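PDB 3RF2: 30S ribosomal protein S8, which probably binds directly to the central domain of 16S rRNA as a primary binding protein and helps coordinate assembly of the 30S platform. Local coordinates for residues V4-S12 and V27-L37; A109-S117 and G160-W168. All blocks are in the same frame, centred on the assembly; numbering follows the deposited sequence.

How the interactions relate
From the N terminus, interaction 1 closes first: helix 6-19 is followed by strand 24-28 and helix 31-43, and the contact folds the start of the second helix and the end of the strand back against the first. Much later the chain passes through 109-117, and interaction 2 pairs this part with the C-terminal strand 161-167. The two loops follow in series and neither encloses the other, yet they touch in space, their centres about 12 Å apart. Phe11 of interaction 1 packs on Ile113 and Ala165 of interaction 2, and Asp5 forms a salt bridge with Lys115. Together they tie the N-terminal alpha/beta half to the C-terminal sheet.

Interaction 1: residues V4-S12 and V27-L37; sequences VDPIADMFS and VPSSKLKERIL. With SO4 (sulfate ion), chain B.
Pro6, in the first turn of helix 6-19, lays its CB 3.9 Å from Lys33 CE, while its carbonyl O reaches Lys33 NZ through a water. Asp5 suits the N-cap just before, its OD1 accepting from Ala8 N. Ile7, directly after Pro6, sets its CG2 branch 3.9 Å from Ile36 CD1; its apolar branches suit this buried surface. The helix segments cross at -45°, their axes 10.5 Å apart, in the N-terminal alpha/beta domain of S8, beside a small antiparallel sheet that includes strand 24-28. Met10 lies between Val27 of the strand and Lys33, Ile36 and Leu37 of the helix, a place suiting its unbranched, flexible chain. CG, anti to the backbone N (chi1 -175°), rests on Val27 CG1, and a bend at chi3 turns CE toward Ile36 and Leu37. Met10 SD lies 3.5 Å from Lys33 CG. Lys33 slides past it the opposite way, its NZ bonding Pro28 O (3.1 Å) and O1 (2.9 Å) of a sulfate probably from the crystallisation liquor. With an alanine here, Pro28 O, the water and the sulfate are likely to lose their shared donor, and Met10 SD the aliphatic chain beside it. Phe11 meets Ile36 CG2 at its ring edge.

Interaction 2: residues A109-S117 and G160-W168; sequences AITNIVKVS and GGEVIAFVW. With SO4 (sulfate ion), chain D.
The indole of Trp168 takes Asn112 CB over one face, a CH-pi contact 3.7 Å from the centroid of the six-membered ring, with the asparagine amide turned 49° from the ring plane. At the ring edge lies Val114 CG2, and Thr111 CG2 approaches obliquely near NE1; Lys134 adds a cation-pi contact. With chi1 at 70°, CG of Trp168 sits between the backbone N and the carbonyl carbon, which brings the indole over Asn112. Phe166 is met obliquely by Val116 CG2, 3.5 Å from CD1.

The backbones that carry these rings run antiparallel. Val114 and Phe166 form a hydrogen-bonded pair, each N giving to the other's O at 3.0 Å, while Ile113 with Val167 and Lys115 with Ala165 are non-hydrogen-bonded pairs. Thr111 and Asn112 both face Trp168, a classic beta bulge, and both their amides bond the C-terminal residue's O; Thr111 N comes in on a lone pair. Ile113 CG1 packs on Val167 CG2 on the face turned to helix 6-19. At the other end Ser117 OG donates to the anti lone pair of Glu162 OE2 at 2.8 Å.

Apolar Ile113, Ala165 and Val167 thus suit the helix-covered face of this C-terminal S8 sheet; Lys115 joins them there with its charge paired to Asp5. Asn112 ND2 binds O1 of a sulfate, probably from the crystallisation liquor, at 3.0 Å, and Lys15 NZ bonds Asn112 OD1. The amide N-H, with Lys15 nearby, can therefore receive an anion, which is consistent with a place for an RNA phosphate.

Interaction 1: residues V4-S12 and V27-L37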
loop_
_atom_site.group_PDB
_atom_site.type_symbol
_atom_site.label_atom_id
_atom_site.label_comp_id
_atom_site.label_asym_id
_atom_site.label_seq_id
_atom_site.Cartn_x
_atom_site.Cartn_y
_atom_site.Cartn_z
ATOM N N VAL A 4 -4.426 2.027 -17.092
ATOM C CA VAL A 4 -4.334 0.927 -16.135
ATOM C C VAL A 4 -3.065 1.038 -15.289
ATOM O O VAL A 4 -2.009 0.536 -15.670
ATOM C CB VAL A 4 -4.364 -0.441 -16.841
ATOM N N ASP A 5 -3.180 1.707 -14.145
ATOM C CA ASP A 5 -2.060 1.898 -13.220
ATOM C C ASP A 5 -2.373 1.157 -11.923
ATOM O O ASP A 5 -3.153 1.645 -11.113
ATOM C CB ASP A 5 -1.871 3.400 -12.942
ATOM C CG ASP A 5 -0.685 3.704 -12.022
ATOM O OD1 ASP A 5 -0.265 2.830 -11.223
ATOM O OD2 ASP A 5 -0.184 4.849 -12.086
ATOM N N PRO A 6 -1.774 -0.030 -11.726
ATOM C CA PRO A 6 -2.070 -0.868 -10.549
ATOM C C PRO A 6 -1.730 -0.193 -9.219
ATOM O O PRO A 6 -2.530 -0.225 -8.281
ATOM C CB PRO A 6 -1.172 -2.094 -10.753
ATOM C CG PRO A 6 -0.076 -1.617 -11.663
ATOM C CD PRO A 6 -0.763 -0.652 -12.597
ATOM N N ILE A 7 -0.545 0.396 -9.132
ATOM C CA ILE A 7 -0.144 1.074 -7.913
ATOM C C ILE A 7 -1.136 2.179 -7.557
ATOM O O ILE A 7 -1.493 2.355 -6.394
ATOM C CB ILE A 7 1.287 1.595 -8.018
ATOM C CG1 ILE A 7 2.253 0.410 -8.002
ATOM C CG2 ILE A 7 1.606 2.545 -6.877
ATOM C CD1 ILE A 7 3.268 0.467 -9.088
ATOM N N ALA A 8 -1.621 2.895 -8.566
ATOM C CA ALA A 8 -2.619 3.933 -8.338
ATOM C C ALA A 8 -3.949 3.338 -7.870
ATOM O O ALA A 8 -4.637 3.913 -7.035
ATOM C CB ALA A 8 -2.817 4.779 -9.601
ATOM N N ASP A 9 -4.315 2.185 -8.411
ATOM C CA ASP A 9 -5.600 1.581 -8.066
ATOM C C ASP A 9 -5.603 1.020 -6.629
ATOM O O ASP A 9 -6.636 0.990 -5.960
ATOM C CB ASP A 9 -5.993 0.532 -9.112
ATOM C CG ASP A 9 -6.176 1.140 -10.511
ATOM O OD1 ASP A 9 -6.768 2.239 -10.626
ATOM O OD2 ASP A 9 -5.715 0.523 -11.498
ATOM N N MET A 10 -4.432 0.601 -6.161
ATOM C CA MET A 10 -4.242 0.223 -4.766
ATOM C C MET A 10 -4.457 1.411 -3.823
ATOM O O MET A 10 -5.039 1.260 -2.741
ATOM C CB MET A 10 -2.835 -0.359 -4.559
ATOM C CG MET A 10 -2.567 -0.893 -3.157
ATOM S SD MET A 10 -0.897 -1.557 -2.917
ATOM C CE MET A 10 0.025 -0.070 -2.501
ATOM N N PHE A 11 -3.972 2.589 -4.216
ATOM C CA PHE A 11 -4.080 3.752 -3.340
ATOM C C PHE A 11 -5.551 4.063 -3.131
ATOM O O PHE A 11 -5.983 4.335 -2.007
ATOM C CB PHE A 11 -3.346 4.960 -3.911
ATOM C CG PHE A 11 -1.853 4.834 -3.870
ATOM C CD1 PHE A 11 -1.248 3.892 -3.054
ATOM C CD2 PHE A 11 -1.052 5.659 -4.654
ATOM C CE1 PHE A 11 0.135 3.769 -3.010
ATOM C CE2 PHE A 11 0.326 5.545 -4.620
ATOM C CZ PHE A 11 0.920 4.593 -3.798
ATOM N N SER A 12 -6.311 3.993 -4.222
ATOM C CA SER A 12 -7.761 4.202 -4.204
ATOM C C SER A 12 -8.491 3.244 -3.265
ATOM O O SER A 12 -9.227 3.681 -2.379
ATOM C CB SER A 12 -8.347 4.071 -5.614
ATOM O OG SER A 12 -8.332 5.331 -6.268
ATOM N N VAL A 27 -5.597 -6.643 -1.840
ATOM C CA VAL A 27 -5.192 -6.148 -3.161
ATOM C C VAL A 27 -4.397 -7.199 -3.943
ATOM O O VAL A 27 -3.780 -8.083 -3.353
ATOM C CB VAL A 27 -4.334 -4.864 -3.050
ATOM C CG1 VAL A 27 -5.135 -3.745 -2.417
ATOM C CG2 VAL A 27 -3.073 -5.138 -2.254
ATOM N N PRO A 28 -4.409 -7.110 -5.283
ATOM C CA PRO A 28 -3.613 -8.041 -6.092
ATOM C C PRO A 28 -2.118 -7.960 -5.812
ATOM O O PRO A 28 -1.590 -6.877 -5.588
ATOM C CB PRO A 28 -3.902 -7.581 -7.519
ATOM C CG PRO A 28 -5.305 -7.057 -7.441
ATOM C CD PRO A 28 -5.410 -6.392 -6.088
ATOM N N SER A 29 -1.439 -9.095 -5.846
ATOM C CA SER A 29 -0.001 -9.155 -5.597
ATOM C C SER A 29 0.761 -8.307 -6.610
ATOM O O SER A 29 0.258 -8.044 -7.695
ATOM C CB SER A 29 0.486 -10.602 -5.737
ATOM O OG SER A 29 1.835 -10.733 -5.330
ATOM N N SER A 30 1.974 -7.904 -6.236
ATOM C CA SER A 30 2.902 -7.172 -7.078
ATOM C C SER A 30 4.152 -7.022 -6.233
ATOM O O SER A 30 4.037 -6.831 -5.033
ATOM C CB SER A 30 2.331 -5.789 -7.413
ATOM O OG SER A 30 3.219 -5.014 -8.196
ATOM N N LYS A 31 5.343 -7.093 -6.819
ATOM C CA LYS A 31 6.551 -6.976 -5.993
ATOM C C LYS A 31 6.836 -5.523 -5.624
ATOM O O LYS A 31 7.361 -5.220 -4.547
ATOM C CB LYS A 31 7.774 -7.586 -6.674
ATOM C CG LYS A 31 9.091 -7.449 -5.880
ATOM C CD LYS A 31 9.003 -8.088 -4.483
ATOM C CE LYS A 31 10.364 -8.592 -3.968
ATOM N NZ LYS A 31 10.883 -9.784 -4.721
ATOM N N LEU A 32 6.498 -4.631 -6.540
ATOM C CA LEU A 32 6.564 -3.201 -6.289
ATOM C C LEU A 32 5.592 -2.808 -5.175
ATOM O O LEU A 32 5.965 -2.100 -4.251
ATOM C CB LEU A 32 6.240 -2.427 -7.568
ATOM C CG LEU A 32 6.326 -0.914 -7.407
ATOM C CD1 LEU A 32 7.580 -0.569 -6.637
ATOM C CD2 LEU A 32 6.328 -0.218 -8.781
ATOM N N LYS A 33 4.348 -3.260 -5.283
ATOM C CA LYS A 33 3.334 -3.005 -4.263
ATOM C C LYS A 33 3.797 -3.474 -2.878
ATOM O O LYS A 33 3.604 -2.802 -1.873
ATOM C CB LYS A 33 2.012 -3.684 -4.646
ATOM C CG LYS A 33 1.094 -2.800 -5.478
ATOM C CD LYS A 33 -0.229 -3.478 -5.807
ATOM C CE LYS A 33 -0.368 -3.712 -7.317
ATOM N NZ LYS A 33 -1.522 -4.591 -7.643
ATOM N N GLU A 34 4.420 -4.639 -2.844
ATOM C CA GLU A 34 4.971 -5.171 -1.625
ATOM C C GLU A 34 6.052 -4.288 -1.029
ATOM O O GLU A 34 6.085 -4.113 0.184
ATOM C CB GLU A 34 5.516 -6.585 -1.851
ATOM C CG GLU A 34 4.457 -7.594 -2.254
ATOM C CD GLU A 34 4.980 -9.023 -2.183
ATOM O OE1 GLU A 34 6.223 -9.206 -2.152
ATOM O OE2 GLU A 34 4.147 -9.955 -2.134
ATOM N N ARG A 35 6.954 -3.759 -1.856
ATOM C CA ARG A 35 8.000 -2.887 -1.328
ATOM C C ARG A 35 7.387 -1.602 -0.838
ATOM O O ARG A 35 7.891 -0.991 0.098
ATOM C CB ARG A 35 9.091 -2.590 -2.351
ATOM C CG ARG A 35 10.171 -3.651 -2.416
ATOM C CD ARG A 35 11.388 -3.159 -3.178
ATOM N NE ARG A 35 12.314 -4.246 -3.489
ATOM C CZ ARG A 35 12.147 -5.090 -4.501
ATOM N NH1 ARG A 35 11.086 -4.971 -5.285
ATOM N NH2 ARG A 35 13.031 -6.057 -4.722
ATOM N N ILE A 36 6.301 -1.192 -1.482
ATOM C CA ILE A 36 5.607 0.038 -1.092
ATOM C C ILE A 36 4.901 -0.129 0.257
ATOM O O ILE A 36 5.048 0.697 1.145
ATOM C CB ILE A 36 4.593 0.478 -2.154
ATOM C CG1 ILE A 36 5.326 0.972 -3.408
ATOM C CG2 ILE A 36 3.704 1.598 -1.611
ATOM C CD1 ILE A 36 4.396 1.224 -4.566
ATOM N N LEU A 37 4.173 -1.232 0.397
ATOM C CA LEU A 37 3.498 -1.565 1.638
ATOM C C LEU A 37 4.481 -1.716 2.769
ATOM O O LEU A 37 4.150 -1.440 3.918
ATOM C CB LEU A 37 2.704 -2.843 1.480
ATOM C CG LEU A 37 1.492 -2.729 0.577
ATOM C CD1 LEU A 37 0.852 -4.107 0.356
ATOM C CD2 LEU A 37 0.545 -1.827 1.260
HETATM S S SO4 B . -2.871 -5.906 -11.088
HETATM O O1 SO4 B . -2.811 -4.756 -10.188
HETATM O O2 SO4 B . -3.157 -5.441 -12.443
HETATM O O3 SO4 B . -3.951 -6.791 -10.661
HETATM O O4 SO4 B . -1.590 -6.610 -11.052
HETATM O O HOH W 1 -3.597 -2.879 -7.606
#

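Interaction 2: residues A109-S117 and G160-W168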
loop_
_atom_site.group_PDB
_atom_site.type_symbol
_atom_site.label_atom_id
_atom_site.label_comp_id
_atom_site.label_asym_id
_atom_site.label_seq_id
_atom_site.Cartn_x
_atom_site.Cartn_y
_atom_site.Cartn_z
ATOM N N ALA A 109 -4.456 6.739 10.275
ATOM C CA ALA A 109 -3.043 7.096 10.219
ATOM C C ALA A 109 -2.718 7.755 8.875
ATOM O O ALA A 109 -1.799 8.558 8.770
ATOM C CB ALA A 109 -2.176 5.867 10.433
ATOM N N ILE A 110 -3.475 7.404 7.843
ATOM C CA ILE A 110 -3.263 8.004 6.539
ATOM C C ILE A 110 -4.255 9.120 6.283
ATOM O O ILE A 110 -5.455 8.881 6.207
ATOM C CB ILE A 110 -3.369 6.990 5.401
ATOM C CG1 ILE A 110 -2.256 5.961 5.526
ATOM C CG2 ILE A 110 -3.260 7.713 4.044
ATOM C CD1 ILE A 110 -2.393 4.818 4.546
ATOM N N THR A 111 -3.756 10.343 6.168
ATOM C CA THR A 111 -4.629 11.451 5.811
ATOM C C THR A 111 -4.878 11.414 4.308
ATOM O O THR A 111 -6.010 11.580 3.858
ATOM C CB THR A 111 -4.050 12.793 6.224
ATOM O OG1 THR A 111 -4.002 12.856 7.659
ATOM C CG2 THR A 111 -4.914 13.941 5.669
ATOM N N ASN A 112 -3.821 11.157 3.538
ATOM C CA ASN A 112 -3.962 11.031 2.100
ATOM C C ASN A 112 -2.781 10.313 1.506
ATOM O O ASN A 112 -1.699 10.271 2.084
ATOM C CB ASN A 112 -4.105 12.419 1.441
ATOM C CG ASN A 112 -4.963 12.391 0.174
ATOM O OD1 ASN A 112 -5.140 11.349 -0.466
ATOM N ND2 ASN A 112 -5.498 13.545 -0.189
ATOM N N ILE A 113 -2.993 9.759 0.326
ATOM C CA ILE A 113 -1.945 9.051 -0.370
ATOM C C ILE A 113 -2.213 9.201 -1.853
ATOM O O ILE A 113 -3.281 8.853 -2.326
ATOM C CB ILE A 113 -1.880 7.572 0.067
ATOM C CG1 ILE A 113 -0.841 6.807 -0.746
ATOM C CG2 ILE A 113 -3.222 6.901 -0.035
ATOM C CD1 ILE A 113 -0.465 5.491 -0.109
ATOM N N VAL A 114 -1.245 9.747 -2.576
ATOM C CA VAL A 114 -1.468 10.167 -3.950
ATOM C C VAL A 114 -0.304 9.763 -4.838
ATOM O O VAL A 114 0.864 9.940 -4.475
ATOM C CB VAL A 114 -1.631 11.686 -4.045
ATOM C CG1 VAL A 114 -2.808 12.144 -3.205
ATOM C CG2 VAL A 114 -0.381 12.351 -3.572
ATOM N N LYS A 115 -0.637 9.217 -6.007
ATOM C CA LYS A 115 0.362 8.818 -6.987
ATOM C C LYS A 115 1.004 10.078 -7.585
ATOM O O LYS A 115 0.328 11.045 -7.881
ATOM C CB LYS A 115 -0.287 7.956 -8.073
ATOM C CG LYS A 115 0.699 7.341 -9.076
ATOM C CD LYS A 115 1.014 5.892 -8.731
ATOM C CE LYS A 115 2.353 5.456 -9.277
ATOM N NZ LYS A 115 2.335 5.336 -10.767
ATOM N N VAL A 116 2.317 10.041 -7.752
ATOM C CA VAL A 116 3.039 11.140 -8.369
ATOM C C VAL A 116 3.390 10.753 -9.800
ATOM O O VAL A 116 2.690 11.117 -10.738
ATOM C CB VAL A 116 4.315 11.480 -7.588
ATOM C CG1 VAL A 116 5.136 12.512 -8.328
ATOM C CG2 VAL A 116 3.964 11.966 -6.193
ATOM N N SER A 117 4.462 9.989 -9.960
ATOM C CA SER A 117 4.860 9.516 -11.276
ATOM C C SER A 117 3.751 8.684 -11.909
ATOM O O SER A 117 3.195 7.793 -11.274
ATOM C CB SER A 117 6.141 8.693 -11.180
ATOM O OG SER A 117 6.829 8.678 -12.412
ATOM N N GLY A 160 18.909 9.329 -5.893
ATOM C CA GLY A 160 17.729 9.818 -6.571
ATOM C C GLY A 160 16.840 8.656 -6.956
ATOM O O GLY A 160 17.103 7.511 -6.584
ATOM N N GLY A 161 15.777 8.938 -7.697
ATOM C CA GLY A 161 14.855 7.888 -8.068
ATOM C C GLY A 161 13.514 8.382 -8.551
ATOM O O GLY A 161 13.250 9.586 -8.581
ATOM N N GLU A 162 12.655 7.441 -8.926
ATOM C CA GLU A 162 11.321 7.777 -9.377
ATOM C C GLU A 162 10.413 8.044 -8.184
ATOM O O GLU A 162 10.391 7.279 -7.222
ATOM C CB GLU A 162 10.757 6.656 -10.237
ATOM C CG GLU A 162 9.407 6.979 -10.861
ATOM C CD GLU A 162 8.890 5.849 -11.736
ATOM O OE1 GLU A 162 9.376 4.707 -11.565
ATOM O OE2 GLU A 162 8.008 6.106 -12.591
ATOM N N VAL A 163 9.666 9.137 -8.244
ATOM C CA VAL A 163 8.783 9.481 -7.145
ATOM C C VAL A 163 7.442 8.828 -7.367
ATOM O O VAL A 163 6.629 9.301 -8.169
ATOM C CB VAL A 163 8.571 10.990 -7.007
ATOM C CG1 VAL A 163 7.762 11.285 -5.748
ATOM C CG2 VAL A 163 9.917 11.733 -6.992
ATOM N N ILE A 164 7.207 7.743 -6.639
ATOM C CA ILE A 164 5.978 6.984 -6.802
ATOM C C ILE A 164 4.778 7.652 -6.160
ATOM O O ILE A 164 3.680 7.609 -6.721
ATOM C CB ILE A 164 6.120 5.546 -6.246
ATOM C CG1 ILE A 164 7.257 4.814 -6.948
ATOM C CG2 ILE A 164 4.826 4.773 -6.428
ATOM C CD1 ILE A 164 7.493 3.431 -6.405
ATOM N N ALA A 165 4.973 8.270 -4.989
ATOM C CA ALA A 165 3.818 8.746 -4.228
ATOM C C ALA A 165 4.166 9.735 -3.116
ATOM O O ALA A 165 5.276 9.734 -2.595
ATOM C CB ALA A 165 3.078 7.528 -3.619
ATOM N N PHE A 166 3.185 10.551 -2.747
ATOM C CA PHE A 166 3.233 11.354 -1.531
ATOM C C PHE A 166 2.261 10.758 -0.523
ATOM O O PHE A 166 1.154 10.390 -0.873
ATOM C CB PHE A 166 2.798 12.793 -1.812
ATOM C CG PHE A 166 3.861 13.644 -2.447
ATOM C CD1 PHE A 166 4.992 13.072 -3.003
ATOM C CD2 PHE A 166 3.736 15.030 -2.459
ATOM C CE1 PHE A 166 5.982 13.865 -3.570
ATOM C CE2 PHE A 166 4.713 15.824 -3.028
ATOM C CZ PHE A 166 5.840 15.236 -3.588
ATOM N N VAL A 167 2.672 10.673 0.735
ATOM C CA VAL A 167 1.794 10.151 1.769
ATOM C C VAL A 167 1.908 11.047 2.974
ATOM O O VAL A 167 3.016 11.465 3.324
ATOM C CB VAL A 167 2.208 8.740 2.190
ATOM C CG1 VAL A 167 1.145 8.112 3.133
ATOM C CG2 VAL A 167 2.464 7.877 0.979
ATOM N N TRP A 168 0.786 11.334 3.627
ATOM C CA TRP A 168 0.830 12.120 4.864
ATOM C C TRP A 168 -0.380 11.886 5.768
ATOM O O TRP A 168 -1.275 11.110 5.412
ATOM C CB TRP A 168 1.008 13.614 4.551
ATOM C CG TRP A 168 -0.185 14.290 3.915
ATOM C CD1 TRP A 168 -1.161 15.003 4.561
ATOM C CD2 TRP A 168 -0.505 14.351 2.519
ATOM N NE1 TRP A 168 -2.066 15.500 3.652
ATOM C CE2 TRP A 168 -1.693 15.111 2.393
ATOM C CE3 TRP A 168 0.093 13.839 1.361
ATOM C CZ2 TRP A 168 -2.300 15.358 1.164
ATOM C CZ3 TRP A 168 -0.513 14.085 0.126
ATOM C CH2 TRP A 168 -1.700 14.832 0.042
HETATM S S SO4 D . -8.595 13.684 -2.570
HETATM O O1 SO4 D . -7.183 13.316 -2.604
HETATM O O2 SO4 D . -9.157 13.575 -3.912
HETATM O O3 SO4 D . -8.719 15.049 -2.059
HETATM O O4 SO4 D . -9.319 12.747 -1.719
#